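Long-range contact in MaoC family protein (Mycobacterium tuberculosis H37Rv, PDB 3KHP), which probably acts as a hydratase/dehydratase of the MaoC family, interconverting 3-hydroxyacyl and enoyl thioesters, as in related double hot-dog enzymes: residues 28-42 with 113-127. Residues are numbered along the deposited sequence; the frame is centred on the assembly and turned at random. Where two conformers were deposited one is given.
Sequences SIGAVTEPMLFEWTD and PAAGKLSVVTEVADI
Trp-40 and Gly-116 meet where the outermost strand 36-40 pairs antiparallel with strand 116-127 in the continuous sheet of a double hot-dog fold, a worked example of an edge strand with one packed face and one solvent-facing side. The packed face carries Trp-40, Phe-38, Leu-118 and Val-120. With CG set between its own backbone N and carbonyl carbon (chi1 70°), the indole of Trp-40 folds back over the partner strand, and the CA of Gly-116 sits over its six-membered ring, 4.2 Å from the centroid, in a CH-pi contact. At the ring edge Leu-118 CG approaches CH2, while the buried indole N-H finds Pro-113 O almost exactly in the ring plane (NE1 to O 2.8 Å); together these fix the ring's rotation. Tyr-77 adds an edge-to-face contact, and Trp-40 and Leu-118 both touch Cys-81 of helix 78-81. Farther along, in the conformer described, the Phe-38 ring lies against Val-120, though its exact placement is doubtful.

The other face is looser. Glu-39 and Lys-117 run side by side on the exposed surface, joined by a long salt bridge (OE2 to NZ 3.3 Å), and Leu-37 is barely engaged by Ser-119.

Before strand 36-40 the pairing breaks, and its register shifts by one residue between Val-32 and Met-36. A water spans the gap, accepting from Thr-33 OG1 and donating to Glu-34 O and Val-120 O. Beyond it, a type II turn from Ser-28 to Ala-31 lets Gly-30 N and Ala-31 O grip both polar backbone atoms of Val-124. Thr-122 OG1 is the donor in the hydroxyl pair at the break, giving its proton to Thr-33 OG1 over 2.7 Å.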
# COMPACT_ATOMS: atom_id res chain seq x y z
N SER A 28 10.58 -35.89 0.85
CA SER A 28 11.02 -34.58 0.34
C SER A 28 11.77 -33.73 1.39
O SER A 28 12.27 -32.67 1.08
CB SER A 28 9.82 -33.82 -0.19
OG SER A 28 8.94 -33.48 0.89
N ILE A 29 11.82 -34.18 2.64
CA ILE A 29 12.53 -33.44 3.66
C ILE A 29 13.96 -33.22 3.16
O ILE A 29 14.62 -34.17 2.77
CB ILE A 29 12.59 -34.20 5.01
CG1 ILE A 29 11.20 -34.30 5.64
CG2 ILE A 29 13.60 -33.53 5.99
CD1 ILE A 29 11.19 -35.13 6.92
N GLY A 30 14.41 -31.97 3.15
CA GLY A 30 15.76 -31.65 2.68
C GLY A 30 15.74 -31.13 1.27
O GLY A 30 16.74 -30.56 0.82
N ALA A 31 14.64 -31.32 0.54
CA ALA A 31 14.55 -30.78 -0.84
C ALA A 31 14.68 -29.24 -0.83
O ALA A 31 14.27 -28.59 0.12
CB ALA A 31 13.27 -31.19 -1.50
N VAL A 32 15.26 -28.68 -1.88
CA VAL A 32 15.63 -27.27 -1.89
C VAL A 32 15.41 -26.66 -3.24
O VAL A 32 15.49 -27.37 -4.26
CB VAL A 32 17.12 -27.04 -1.55
CG1 VAL A 32 17.47 -27.60 -0.23
CG2 VAL A 32 17.98 -27.65 -2.61
N THR A 33 15.16 -25.35 -3.25
CA THR A 33 14.90 -24.60 -4.46
C THR A 33 16.20 -23.96 -4.91
O THR A 33 17.12 -23.82 -4.14
CB THR A 33 13.83 -23.48 -4.22
OG1 THR A 33 14.17 -22.70 -3.06
CG2 THR A 33 12.45 -24.10 -4.02
N GLU A 34 16.26 -23.57 -6.17
CA GLU A 34 17.41 -22.84 -6.67
C GLU A 34 17.37 -21.40 -6.16
O GLU A 34 16.31 -20.89 -5.81
CB GLU A 34 17.38 -22.86 -8.21
CG GLU A 34 17.55 -24.28 -8.81
CD GLU A 34 18.99 -24.80 -8.77
OE1 GLU A 34 19.94 -24.02 -8.52
OE2 GLU A 34 19.19 -25.99 -9.03
N PRO A 35 18.52 -20.73 -6.10
CA PRO A 35 18.48 -19.34 -5.69
C PRO A 35 17.48 -18.55 -6.50
O PRO A 35 17.41 -18.68 -7.71
CB PRO A 35 19.90 -18.85 -5.95
CG PRO A 35 20.71 -20.03 -5.81
CD PRO A 35 19.90 -21.17 -6.34
N MET A 36 16.68 -17.77 -5.81
CA MET A 36 15.82 -16.82 -6.47
C MET A 36 16.18 -15.44 -5.92
O MET A 36 16.24 -15.25 -4.70
CB MET A 36 14.36 -17.16 -6.21
CG MET A 36 13.39 -16.45 -7.13
SD MET A 36 11.66 -16.64 -6.57
CE MET A 36 11.24 -18.31 -7.11
N LEU A 37 16.41 -14.51 -6.84
CA LEU A 37 16.69 -13.11 -6.52
C LEU A 37 15.39 -12.32 -6.14
O LEU A 37 14.43 -12.27 -6.92
CB LEU A 37 17.35 -12.45 -7.73
CG LEU A 37 18.55 -11.54 -7.48
CD1 LEU A 37 19.75 -12.28 -6.80
CD2 LEU A 37 18.99 -10.91 -8.82
N PHE A 38 15.35 -11.78 -4.93
CA PHE A 38 14.31 -10.84 -4.53
C PHE A 38 14.92 -9.44 -4.44
O PHE A 38 15.86 -9.23 -3.69
CB PHE A 38 13.69 -11.27 -3.19
CG PHE A 38 12.74 -12.45 -3.30
CD1 PHE A 38 11.36 -12.26 -3.22
CD2 PHE A 38 13.22 -13.74 -3.46
CE1 PHE A 38 10.49 -13.33 -3.31
CE2 PHE A 38 12.35 -14.81 -3.53
CZ PHE A 38 10.98 -14.61 -3.46
N GLU A 39 14.37 -8.51 -5.22
CA GLU A 39 14.80 -7.13 -5.29
C GLU A 39 13.67 -6.21 -4.91
O GLU A 39 12.53 -6.46 -5.26
CB GLU A 39 15.17 -6.76 -6.72
CG GLU A 39 16.35 -7.47 -7.30
CD GLU A 39 16.89 -6.70 -8.50
OE1 GLU A 39 16.76 -7.20 -9.63
OE2 GLU A 39 17.38 -5.56 -8.28
N TRP A 40 14.02 -5.10 -4.28
CA TRP A 40 13.04 -4.13 -3.85
C TRP A 40 13.68 -2.74 -3.81
O TRP A 40 14.90 -2.62 -3.73
CB TRP A 40 12.51 -4.54 -2.47
CG TRP A 40 13.48 -4.40 -1.36
CD1 TRP A 40 13.67 -3.30 -0.58
CD2 TRP A 40 14.38 -5.40 -0.86
NE1 TRP A 40 14.63 -3.54 0.36
CE2 TRP A 40 15.10 -4.82 0.20
CE3 TRP A 40 14.67 -6.72 -1.22
CZ2 TRP A 40 16.06 -5.51 0.92
CZ3 TRP A 40 15.62 -7.39 -0.51
CH2 TRP A 40 16.31 -6.80 0.55
N THR A 41 12.84 -1.70 -3.92
CA THR A 41 13.28 -0.32 -3.79
C THR A 41 12.62 0.25 -2.55
O THR A 41 11.86 -0.47 -1.86
CB THR A 41 12.86 0.55 -4.98
OG1 THR A 41 11.42 0.61 -5.03
CG2 THR A 41 13.43 -0.03 -6.33
N ASP A 42 12.90 1.52 -2.25
CA ASP A 42 12.39 2.10 -1.02
C ASP A 42 10.87 2.18 -1.05
O ASP A 42 10.22 2.15 -0.02
CB ASP A 42 13.01 3.46 -0.67
CG ASP A 42 12.82 4.52 -1.74
OD1 ASP A 42 12.08 4.35 -2.72
OD2 ASP A 42 13.47 5.59 -1.62
N PRO A 113 18.21 -3.27 4.14
CA PRO A 113 18.28 -1.93 3.59
C PRO A 113 16.97 -1.52 2.90
O PRO A 113 16.20 -2.40 2.40
CB PRO A 113 19.40 -2.05 2.55
CG PRO A 113 19.25 -3.48 2.03
CD PRO A 113 18.80 -4.27 3.23
N ALA A 114 16.73 -0.22 2.87
CA ALA A 114 15.51 0.34 2.30
C ALA A 114 15.28 -0.15 0.89
O ALA A 114 14.13 -0.32 0.48
CB ALA A 114 15.53 1.92 2.34
N ALA A 115 16.37 -0.26 0.15
CA ALA A 115 16.42 -0.79 -1.21
C ALA A 115 17.53 -1.82 -1.26
O ALA A 115 18.61 -1.59 -0.70
CB ALA A 115 16.73 0.31 -2.22
N GLY A 116 17.31 -2.93 -1.95
CA GLY A 116 18.33 -3.94 -2.12
C GLY A 116 17.90 -5.19 -2.87
O GLY A 116 16.88 -5.22 -3.55
N LYS A 117 18.71 -6.23 -2.70
CA LYS A 117 18.52 -7.51 -3.35
C LYS A 117 18.90 -8.62 -2.37
O LYS A 117 19.83 -8.44 -1.56
CB LYS A 117 19.42 -7.67 -4.56
CG LYS A 117 19.59 -6.43 -5.44
CD LYS A 117 20.44 -6.77 -6.69
CE LYS A 117 20.40 -5.64 -7.75
NZ LYS A 117 20.17 -4.27 -7.14
N LEU A 118 18.20 -9.75 -2.46
CA LEU A 118 18.66 -10.97 -1.80
C LEU A 118 18.54 -12.18 -2.71
O LEU A 118 17.64 -12.27 -3.53
CB LEU A 118 17.88 -11.24 -0.52
CG LEU A 118 18.06 -10.38 0.69
CD1 LEU A 118 17.00 -10.81 1.72
CD2 LEU A 118 19.49 -10.48 1.24
N SER A 119 19.48 -13.10 -2.53
CA SER A 119 19.51 -14.39 -3.16
C SER A 119 18.91 -15.32 -2.14
O SER A 119 19.48 -15.52 -1.07
CB SER A 119 20.98 -14.78 -3.41
OG SER A 119 21.10 -16.14 -3.80
N VAL A 120 17.73 -15.85 -2.45
CA VAL A 120 16.95 -16.58 -1.50
C VAL A 120 16.85 -18.04 -1.94
O VAL A 120 16.54 -18.34 -3.08
CB VAL A 120 15.55 -15.97 -1.34
CG1 VAL A 120 14.73 -16.74 -0.35
CG2 VAL A 120 15.66 -14.50 -0.91
N VAL A 121 17.17 -18.94 -1.01
CA VAL A 121 17.04 -20.37 -1.19
C VAL A 121 16.12 -20.86 -0.12
O VAL A 121 16.20 -20.40 1.01
CB VAL A 121 18.40 -21.08 -1.07
CG1 VAL A 121 18.21 -22.60 -0.93
CG2 VAL A 121 19.33 -20.68 -2.26
N THR A 122 15.23 -21.79 -0.47
CA THR A 122 14.32 -22.37 0.50
C THR A 122 14.46 -23.90 0.62
O THR A 122 15.09 -24.58 -0.21
CB THR A 122 12.86 -22.05 0.17
OG1 THR A 122 12.47 -22.78 -0.98
CG2 THR A 122 12.68 -20.56 -0.09
N GLU A 123 13.81 -24.44 1.64
CA GLU A 123 14.04 -25.81 2.01
C GLU A 123 12.92 -26.41 2.83
O GLU A 123 12.36 -25.77 3.71
CB GLU A 123 15.31 -25.86 2.84
CG GLU A 123 15.72 -27.27 3.20
CD GLU A 123 16.96 -27.30 4.06
OE1 GLU A 123 17.60 -26.21 4.28
OE2 GLU A 123 17.27 -28.43 4.49
N VAL A 124 12.64 -27.67 2.57
CA VAL A 124 11.72 -28.41 3.41
C VAL A 124 12.48 -28.82 4.65
O VAL A 124 13.34 -29.69 4.60
CB VAL A 124 11.17 -29.66 2.67
CG1 VAL A 124 10.14 -30.36 3.53
CG2 VAL A 124 10.61 -29.26 1.33
N ALA A 125 12.21 -28.14 5.75
CA ALA A 125 12.95 -28.35 6.98
C ALA A 125 12.48 -29.59 7.66
O ALA A 125 13.27 -30.30 8.25
CB ALA A 125 12.80 -27.16 7.94
N ASP A 126 11.17 -29.82 7.65
CA ASP A 126 10.61 -30.92 8.40
C ASP A 126 9.22 -31.23 7.89
O ASP A 126 8.53 -30.34 7.35
CB ASP A 126 10.59 -30.64 9.90
CG ASP A 126 10.52 -31.92 10.75
OD1 ASP A 126 10.74 -33.02 10.19
OD2 ASP A 126 10.25 -31.85 11.98
N ILE A 127 8.88 -32.52 8.00
CA ILE A 127 7.54 -33.02 7.73
C ILE A 127 7.14 -33.98 8.86
O ILE A 127 7.89 -34.91 9.18
CB ILE A 127 7.42 -33.71 6.36
CG1 ILE A 127 7.90 -32.79 5.25
CG2 ILE A 127 5.98 -34.05 6.10
CD1 ILE A 127 7.44 -33.22 3.89
O HOH W 1 14.46 -20.10 -3.75